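Local coordinates for protein cellulase CEL9M (Clostridium cellulolyticum, PDB 1IA6) that probably hydrolyses internal beta-1,4-glucosidic linkages in cellulose and related beta-glucans, as a calcium- and zinc-containing enzyme of glycoside hydrolase family 9, at residues Asp250-Cys255 against Lys299-Trp304; Phe101-Leu106 against Ser174-Lys179; Asp5-Leu10 against Asp86-Thr91. One frame throughout, in Å; residues are numbered along the deposited sequence. Where two conformers were deposited one is given.

In the fold
The three contacts follow one another along the chain in the order 3, 2, 1, each closing before the next opens, and all belong to the family 9 catalytic module, whose core is an (alpha/alpha)6 barrel. Contact 3 sets helix 6-15 beside the end of helix 82-87; the next helix, 91-107, carries one side of contact 2 and meets helix 174-193. Contact 1 joins two inter-helix loops on the opposite side of the chain's centre from contact 2, with about 32 Å between their centres. Contact 3 lies about 25 Å from contact 2 and 27 Å from contact 1, centre to centre. None touches another, so each brings together parts of the module that are distant in sequence, at a separate place in the fold.

Contact 1 (Asp250-Cys255 against Lys299-Trp304); sequences DKWTMC and KWLSNW
L301 of one irregular loop sets a methyl over the indole of W252 in another, a compact example of how such loops fit together. CD2 of L301 lies 3.6 Å from the centroid of the six-membered ring of W252, only 10° off the ring normal, which makes this a CH-pi contact over the face. The approach is closest at the ring fusion, with L301 CD2 3.7 Å from CD2 of W252. With CG of L301 anti to the backbone N (chi1 -178°), the branched end reaches across to the indole.

Further van der Waals contacts flank this pair. The same L301 methyl meets CG2 of T253 at 3.8 Å, so it sits between the indole face and the threonine methyl. The second branch places its methyl, CD1, beside a carbonyl oxygen, 3.9 Å from the backbone O of K251, while CB of S302 comes obliquely to the far end of the indole, 3.9 Å from CH2 of W252.

Hydrogen bonding works within the loop and not across the contact. OD1 of D250 accepts from N of W252 at 2.8 Å, with an N-H...O angle of 151°, closing an Asx turn that fixes the backbone just before the tryptophan. OG1 of T253, on the branch other than the one touching L301, is bonded to E313.

The calcium ion is about 10 Å from the side chain of W252. In the other loop, W304 donates through NE1 to E410, a predicted active-site residue, so the polypeptide carrying L301 continues toward the probable catalytic centre. Helix 274-289 supports both loops: its N283 and W287 donate to the backbone O of W252, and W287 also packs on T253 and L301. Helix 306-323 completes the setting with Y309 against those same two side chains.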
# COMPACT_ATOMS: atom_id res chain seq x y z
N ASP A 250 -17.71 -9.85 3.97
CA ASP A 250 -17.03 -8.58 4.23
C ASP A 250 -17.70 -7.41 3.53
O ASP A 250 -17.81 -7.38 2.31
CB ASP A 250 -15.58 -8.68 3.76
CG ASP A 250 -14.67 -7.69 4.46
OD1 ASP A 250 -15.13 -6.57 4.74
OD2 ASP A 250 -13.50 -8.03 4.71
N LYS A 251 -18.14 -6.43 4.33
CA LYS A 251 -18.81 -5.25 3.80
C LYS A 251 -17.82 -4.09 3.65
O LYS A 251 -18.22 -2.95 3.39
CB LYS A 251 -19.94 -4.82 4.74
CG LYS A 251 -21.02 -5.87 4.96
CD LYS A 251 -22.03 -5.40 5.99
CE LYS A 251 -23.09 -6.45 6.25
NZ LYS A 251 -24.02 -6.03 7.33
N TRP A 252 -16.54 -4.39 3.82
CA TRP A 252 -15.50 -3.37 3.71
C TRP A 252 -14.77 -3.61 2.39
O TRP A 252 -15.39 -3.92 1.37
CB TRP A 252 -14.54 -3.51 4.90
CG TRP A 252 -13.82 -2.24 5.27
CD1 TRP A 252 -12.47 -2.02 5.25
CD2 TRP A 252 -14.42 -1.02 5.73
NE1 TRP A 252 -12.19 -0.74 5.67
CE2 TRP A 252 -13.37 -0.10 5.97
CE3 TRP A 252 -15.74 -0.61 5.96
CZ2 TRP A 252 -13.60 1.20 6.43
CZ3 TRP A 252 -15.97 0.69 6.41
CH2 TRP A 252 -14.90 1.57 6.64
N THR A 253 -13.45 -3.44 2.41
CA THR A 253 -12.65 -3.67 1.22
C THR A 253 -11.21 -3.92 1.62
O THR A 253 -10.87 -3.94 2.80
CB THR A 253 -12.72 -2.46 0.25
OG1 THR A 253 -12.05 -2.79 -0.98
CG2 THR A 253 -12.05 -1.23 0.86
N MET A 254 -10.35 -4.12 0.63
CA MET A 254 -8.94 -4.36 0.88
C MET A 254 -8.28 -3.10 1.42
O MET A 254 -8.38 -2.02 0.83
CB MET A 254 -8.25 -4.78 -0.41
CG MET A 254 -6.73 -4.80 -0.32
SD MET A 254 -5.99 -5.36 -1.88
CE MET A 254 -6.00 -3.84 -2.82
N CYS A 255 -7.60 -3.24 2.56
CA CYS A 255 -6.88 -2.12 3.16
C CYS A 255 -5.87 -2.68 4.15
O CYS A 255 -5.85 -3.89 4.40
CB CYS A 255 -7.84 -1.14 3.84
SG CYS A 255 -8.85 -1.81 5.17
N LYS A 299 -18.01 5.67 -5.46
CA LYS A 299 -18.44 4.74 -4.42
C LYS A 299 -17.77 5.28 -3.16
O LYS A 299 -16.54 5.32 -3.06
CB LYS A 299 -17.95 3.32 -4.72
CG LYS A 299 -18.69 2.66 -5.87
CD LYS A 299 -20.14 2.41 -5.50
CE LYS A 299 -20.92 1.80 -6.65
NZ LYS A 299 -22.34 1.56 -6.26
N TRP A 300 -18.59 5.69 -2.20
CA TRP A 300 -18.14 6.30 -0.95
C TRP A 300 -18.29 5.33 0.22
O TRP A 300 -19.38 5.19 0.77
CB TRP A 300 -18.98 7.56 -0.71
CG TRP A 300 -18.36 8.60 0.18
CD1 TRP A 300 -17.55 9.62 -0.21
CD2 TRP A 300 -18.55 8.74 1.59
NE1 TRP A 300 -17.22 10.40 0.88
CE2 TRP A 300 -17.82 9.88 1.99
CE3 TRP A 300 -19.26 8.02 2.55
CZ2 TRP A 300 -17.78 10.31 3.32
CZ3 TRP A 300 -19.23 8.45 3.87
CH2 TRP A 300 -18.49 9.59 4.24
N LEU A 301 -17.20 4.68 0.61
CA LEU A 301 -17.25 3.72 1.71
C LEU A 301 -17.25 4.38 3.08
O LEU A 301 -18.03 4.01 3.96
CB LEU A 301 -16.07 2.75 1.61
CG LEU A 301 -16.05 1.65 2.68
CD1 LEU A 301 -17.23 0.71 2.46
CD2 LEU A 301 -14.73 0.88 2.61
N SER A 302 -16.35 5.33 3.27
CA SER A 302 -16.23 6.05 4.53
C SER A 302 -15.62 7.42 4.25
O SER A 302 -15.28 7.72 3.10
CB SER A 302 -15.36 5.25 5.51
OG SER A 302 -15.49 5.76 6.83
N ASN A 303 -15.46 8.24 5.28
CA ASN A 303 -14.95 9.60 5.11
C ASN A 303 -13.45 9.80 5.00
O ASN A 303 -13.00 10.75 4.36
CB ASN A 303 -15.49 10.50 6.22
CG ASN A 303 -14.99 10.10 7.59
OD1 ASN A 303 -15.30 9.02 8.09
ND2 ASN A 303 -14.19 10.96 8.21
N TRP A 304 -12.66 8.94 5.63
CA TRP A 304 -11.21 9.10 5.60
C TRP A 304 -10.55 8.25 4.53
O TRP A 304 -10.71 7.03 4.51
CB TRP A 304 -10.62 8.78 6.97
CG TRP A 304 -9.32 9.48 7.22
CD1 TRP A 304 -8.07 9.08 6.84
CD2 TRP A 304 -9.14 10.76 7.85
NE1 TRP A 304 -7.14 10.02 7.18
CE2 TRP A 304 -7.77 11.06 7.81
CE3 TRP A 304 -10.02 11.68 8.45
CZ2 TRP A 304 -7.24 12.25 8.34
CZ3 TRP A 304 -9.50 12.85 8.98
CH2 TRP A 304 -8.12 13.13 8.91

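Contact 2 (Phe101-Leu106 against Ser174-Lys179); sequences FTDYFL and SAYATK
T102 and Y176 join two helices of the (alpha/alpha)6 barrel, 91-107 and 174-193, in a pairing that shows how one long side chain can bridge well-separated axes. The local axes approach to 11.8 Å and cross at 54°. Y176 extends over this interval with CG anti to its own N (chi1 -177°), bringing the phenol to the side of the other helix.

There the hydroxyl comes between two polar side chains. T102 OG1 lies at the edge of the tyrosine ring, near its plane, and is hydrogen-bonded to OH of Y176 at 2.7 Å; either hydroxyl could be the donor. D103 arrives quite differently. Its carboxylate stands almost perpendicular to the phenol, the two planes 85° apart, and OD1 is 2.6 Å from Y176 OH in a weak, unsettled hydrogen bond. K99, one turn earlier on the same helix, forms a salt bridge with D103 OD1 and a cation-pi contact with the Y176 ring, so its charge may help hold the carboxylate beside the phenol.

The apolar part lies a turn further along helix 91-107. L106 crosses both Y176 and K179 obliquely, and its CD1 reaches CE1 of the ring at 3.8 Å. L162 and M165 of helix 152-169 pack on T102, while Y166 meets A177, so this third helix touches both partners.

K179 meets the leucine with its aliphatic part: CD rests 3.8 Å from L106 CD1, and bends on both sides of CD, at chi3 and chi4, turn NZ away from the leucine.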
# COMPACT_ATOMS: atom_id res chain seq x y z
N PHE A 101 11.84 -1.37 -0.52
CA PHE A 101 11.03 -1.91 0.58
C PHE A 101 11.69 -3.18 1.12
O PHE A 101 11.94 -3.30 2.32
CB PHE A 101 9.63 -2.32 0.10
CG PHE A 101 8.60 -1.23 0.15
CD1 PHE A 101 8.09 -0.78 1.36
CD2 PHE A 101 8.08 -0.70 -1.03
CE1 PHE A 101 7.08 0.18 1.41
CE2 PHE A 101 7.07 0.26 -1.00
CZ PHE A 101 6.57 0.70 0.22
N THR A 102 11.96 -4.13 0.23
CA THR A 102 12.52 -5.40 0.68
C THR A 102 13.90 -5.31 1.32
O THR A 102 14.19 -6.06 2.25
CB THR A 102 12.51 -6.46 -0.46
OG1 THR A 102 13.29 -6.00 -1.56
CG2 THR A 102 11.08 -6.70 -0.92
N ASP A 103 14.75 -4.40 0.86
CA ASP A 103 16.08 -4.25 1.46
C ASP A 103 15.89 -3.90 2.93
O ASP A 103 16.64 -4.35 3.80
CB ASP A 103 16.88 -3.14 0.78
CG ASP A 103 17.52 -3.57 -0.52
OD1 ASP A 103 17.53 -4.79 -0.81
OD2 ASP A 103 18.02 -2.69 -1.24
N TYR A 104 14.90 -3.06 3.20
CA TYR A 104 14.59 -2.62 4.56
C TYR A 104 14.05 -3.78 5.40
O TYR A 104 14.45 -3.96 6.55
CB TYR A 104 13.58 -1.46 4.49
CG TYR A 104 13.00 -1.02 5.81
CD1 TYR A 104 13.81 -0.54 6.85
CD2 TYR A 104 11.61 -1.04 6.01
CE1 TYR A 104 13.25 -0.10 8.05
CE2 TYR A 104 11.05 -0.59 7.21
CZ TYR A 104 11.87 -0.13 8.22
OH TYR A 104 11.32 0.31 9.40
N PHE A 105 13.15 -4.58 4.83
CA PHE A 105 12.60 -5.71 5.57
C PHE A 105 13.69 -6.71 5.96
O PHE A 105 13.69 -7.24 7.08
CB PHE A 105 11.53 -6.44 4.75
CG PHE A 105 10.36 -5.58 4.38
CD1 PHE A 105 9.92 -4.56 5.23
CD2 PHE A 105 9.68 -5.79 3.19
CE1 PHE A 105 8.82 -3.77 4.89
CE2 PHE A 105 8.58 -5.01 2.84
CZ PHE A 105 8.15 -3.99 3.69
N LEU A 106 14.62 -6.96 5.04
CA LEU A 106 15.71 -7.90 5.31
C LEU A 106 16.63 -7.39 6.42
O LEU A 106 17.03 -8.16 7.29
CB LEU A 106 16.51 -8.16 4.03
CG LEU A 106 15.79 -8.97 2.94
CD1 LEU A 106 16.67 -9.07 1.70
CD2 LEU A 106 15.46 -10.36 3.48
N SER A 174 18.44 -14.21 -8.93
CA SER A 174 17.91 -15.37 -8.21
C SER A 174 18.42 -15.49 -6.79
O SER A 174 17.72 -16.00 -5.91
CB SER A 174 18.22 -16.65 -8.99
OG SER A 174 19.62 -16.83 -9.11
N ALA A 175 19.65 -15.04 -6.55
CA ALA A 175 20.22 -15.12 -5.21
C ALA A 175 19.47 -14.19 -4.26
O ALA A 175 19.09 -14.58 -3.16
CB ALA A 175 21.70 -14.74 -5.24
N TYR A 176 19.25 -12.95 -4.70
CA TYR A 176 18.52 -11.99 -3.87
C TYR A 176 17.09 -12.47 -3.69
O TYR A 176 16.53 -12.38 -2.59
CB TYR A 176 18.51 -10.60 -4.52
CG TYR A 176 17.83 -9.55 -3.67
CD1 TYR A 176 18.49 -8.95 -2.60
CD2 TYR A 176 16.50 -9.19 -3.91
CE1 TYR A 176 17.85 -8.01 -1.78
CE2 TYR A 176 15.85 -8.25 -3.10
CZ TYR A 176 16.53 -7.66 -2.05
OH TYR A 176 15.89 -6.73 -1.26
N ALA A 177 16.49 -12.97 -4.76
CA ALA A 177 15.12 -13.46 -4.71
C ALA A 177 14.97 -14.57 -3.67
O ALA A 177 14.02 -14.57 -2.89
CB ALA A 177 14.69 -13.96 -6.08
N THR A 178 15.92 -15.50 -3.65
CA THR A 178 15.87 -16.60 -2.70
C THR A 178 16.06 -16.10 -1.28
O THR A 178 15.48 -16.64 -0.34
CB THR A 178 16.92 -17.67 -3.04
OG1 THR A 178 16.59 -18.26 -4.31
CG2 THR A 178 16.97 -18.75 -1.98
N LYS A 179 16.87 -15.06 -1.11
CA LYS A 179 17.08 -14.47 0.20
C LYS A 179 15.73 -13.95 0.70
O LYS A 179 15.39 -14.07 1.87
CB LYS A 179 18.10 -13.33 0.12
CG LYS A 179 18.37 -12.66 1.45
CD LYS A 179 19.49 -11.63 1.36
CE LYS A 179 20.87 -12.28 1.30
NZ LYS A 179 21.06 -13.12 0.10

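Contact 3 (Asp5-Leu10 against Asp86-Thr91); sequences DYSTAL and DATGNT
A Schellman motif ending helix 82-87 meets the first turns of helix 6-15, where L10 and T88 bring the two together. L10 sets CD2 against a hydrogen-bonded pair of polar side chains, 3.8 Å from OG1 of T88 and 4.0 Å from ND2 of N90; the leucine crosses the threonine at about a right angle and runs past the asparagine in the opposite direction.

The polar atoms beside this methyl are already engaged. OG1 of T88 is bonded to the backbone O of S84 and also accepts from ND2 of N90 at 2.9 Å, with the threonine oxygen lying 23° out of the amide plane. The same ND2 donates to a water 2.9 Å away, which in turn donates to O of S7 at 3.1 Å and weakly to O of T88, linking the backbones where no direct hydrogen bond does. I427 of helix 413-429 touches both L10 and T88.

Each helix end is closed by its own device. D5, the N-cap, accepts from N of T8 through OD1 at 3.1 Å, while G89, with its positive phi, returns N to O of D86: a capped helix start set against a Schellman helix end.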
# COMPACT_ATOMS: atom_id res chain seq x y z
N ASP A 5 -5.62 9.08 -20.21
CA ASP A 5 -4.21 8.68 -20.29
C ASP A 5 -3.83 7.88 -19.04
O ASP A 5 -3.25 8.43 -18.10
CB ASP A 5 -3.32 9.92 -20.41
CG ASP A 5 -1.87 9.57 -20.68
OD1 ASP A 5 -1.54 8.37 -20.77
OD2 ASP A 5 -1.05 10.51 -20.82
N TYR A 6 -4.16 6.59 -19.04
CA TYR A 6 -3.85 5.72 -17.91
C TYR A 6 -2.35 5.46 -17.79
O TYR A 6 -1.85 5.22 -16.69
CB TYR A 6 -4.58 4.39 -18.05
CG TYR A 6 -6.08 4.50 -18.14
CD1 TYR A 6 -6.83 5.02 -17.08
CD2 TYR A 6 -6.76 4.11 -19.29
CE1 TYR A 6 -8.22 5.14 -17.18
CE2 TYR A 6 -8.14 4.22 -19.39
CZ TYR A 6 -8.86 4.74 -18.34
OH TYR A 6 -10.23 4.88 -18.45
N SER A 7 -1.66 5.50 -18.92
CA SER A 7 -0.22 5.27 -18.95
C SER A 7 0.56 6.29 -18.13
O SER A 7 1.42 5.92 -17.32
CB SER A 7 0.27 5.29 -20.40
OG SER A 7 1.67 5.04 -20.47
N THR A 8 0.27 7.57 -18.35
CA THR A 8 0.95 8.64 -17.63
C THR A 8 0.58 8.62 -16.15
O THR A 8 1.42 8.87 -15.29
CB THR A 8 0.61 10.02 -18.23
OG1 THR A 8 1.07 10.07 -19.59
CG2 THR A 8 1.29 11.13 -17.44
N ALA A 9 -0.68 8.31 -15.86
CA ALA A 9 -1.12 8.25 -14.47
C ALA A 9 -0.35 7.14 -13.75
O ALA A 9 0.06 7.31 -12.60
CB ALA A 9 -2.62 7.99 -14.40
N LEU A 10 -0.17 6.01 -14.42
CA LEU A 10 0.55 4.89 -13.82
C LEU A 10 1.98 5.31 -13.48
O LEU A 10 2.44 5.10 -12.36
CB LEU A 10 0.59 3.69 -14.78
CG LEU A 10 1.40 2.49 -14.28
CD1 LEU A 10 0.81 1.98 -12.96
CD2 LEU A 10 1.38 1.39 -15.33
N ASP A 86 5.56 -3.41 -18.38
CA ASP A 86 6.53 -3.57 -19.46
C ASP A 86 6.20 -2.66 -20.65
O ASP A 86 7.05 -1.93 -21.14
CB ASP A 86 6.57 -5.01 -19.97
CG ASP A 86 7.19 -5.97 -18.97
OD1 ASP A 86 7.99 -5.52 -18.11
OD2 ASP A 86 6.90 -7.18 -19.05
N ALA A 87 4.94 -2.71 -21.09
CA ALA A 87 4.49 -1.93 -22.24
C ALA A 87 4.64 -0.42 -22.06
O ALA A 87 4.90 0.29 -23.04
CB ALA A 87 3.04 -2.27 -22.55
N THR A 88 4.48 0.07 -20.84
CA THR A 88 4.59 1.50 -20.57
C THR A 88 5.98 1.91 -20.10
O THR A 88 6.20 3.07 -19.78
CB THR A 88 3.56 1.95 -19.51
OG1 THR A 88 3.72 1.18 -18.32
CG2 THR A 88 2.14 1.77 -20.04
N GLY A 89 6.90 0.96 -20.06
CA GLY A 89 8.26 1.26 -19.63
C GLY A 89 8.39 1.63 -18.17
O GLY A 89 9.27 2.42 -17.80
N ASN A 90 7.54 1.07 -17.32
CA ASN A 90 7.58 1.37 -15.89
C ASN A 90 8.10 0.23 -15.02
O ASN A 90 8.25 0.40 -13.81
CB ASN A 90 6.19 1.78 -15.40
CG ASN A 90 5.82 3.18 -15.84
OD1 ASN A 90 6.52 4.14 -15.51
ND2 ASN A 90 4.72 3.30 -16.57
N THR A 91 8.40 -0.91 -15.62
CA THR A 91 8.88 -2.05 -14.85
C THR A 91 10.16 -1.80 -14.07
O THR A 91 10.26 -2.18 -12.90
CB THR A 91 9.10 -3.27 -15.76
OG1 THR A 91 7.87 -3.57 -16.44
CG2 THR A 91 9.52 -4.48 -14.94
O HOH W 1 4.19 5.45 -18.51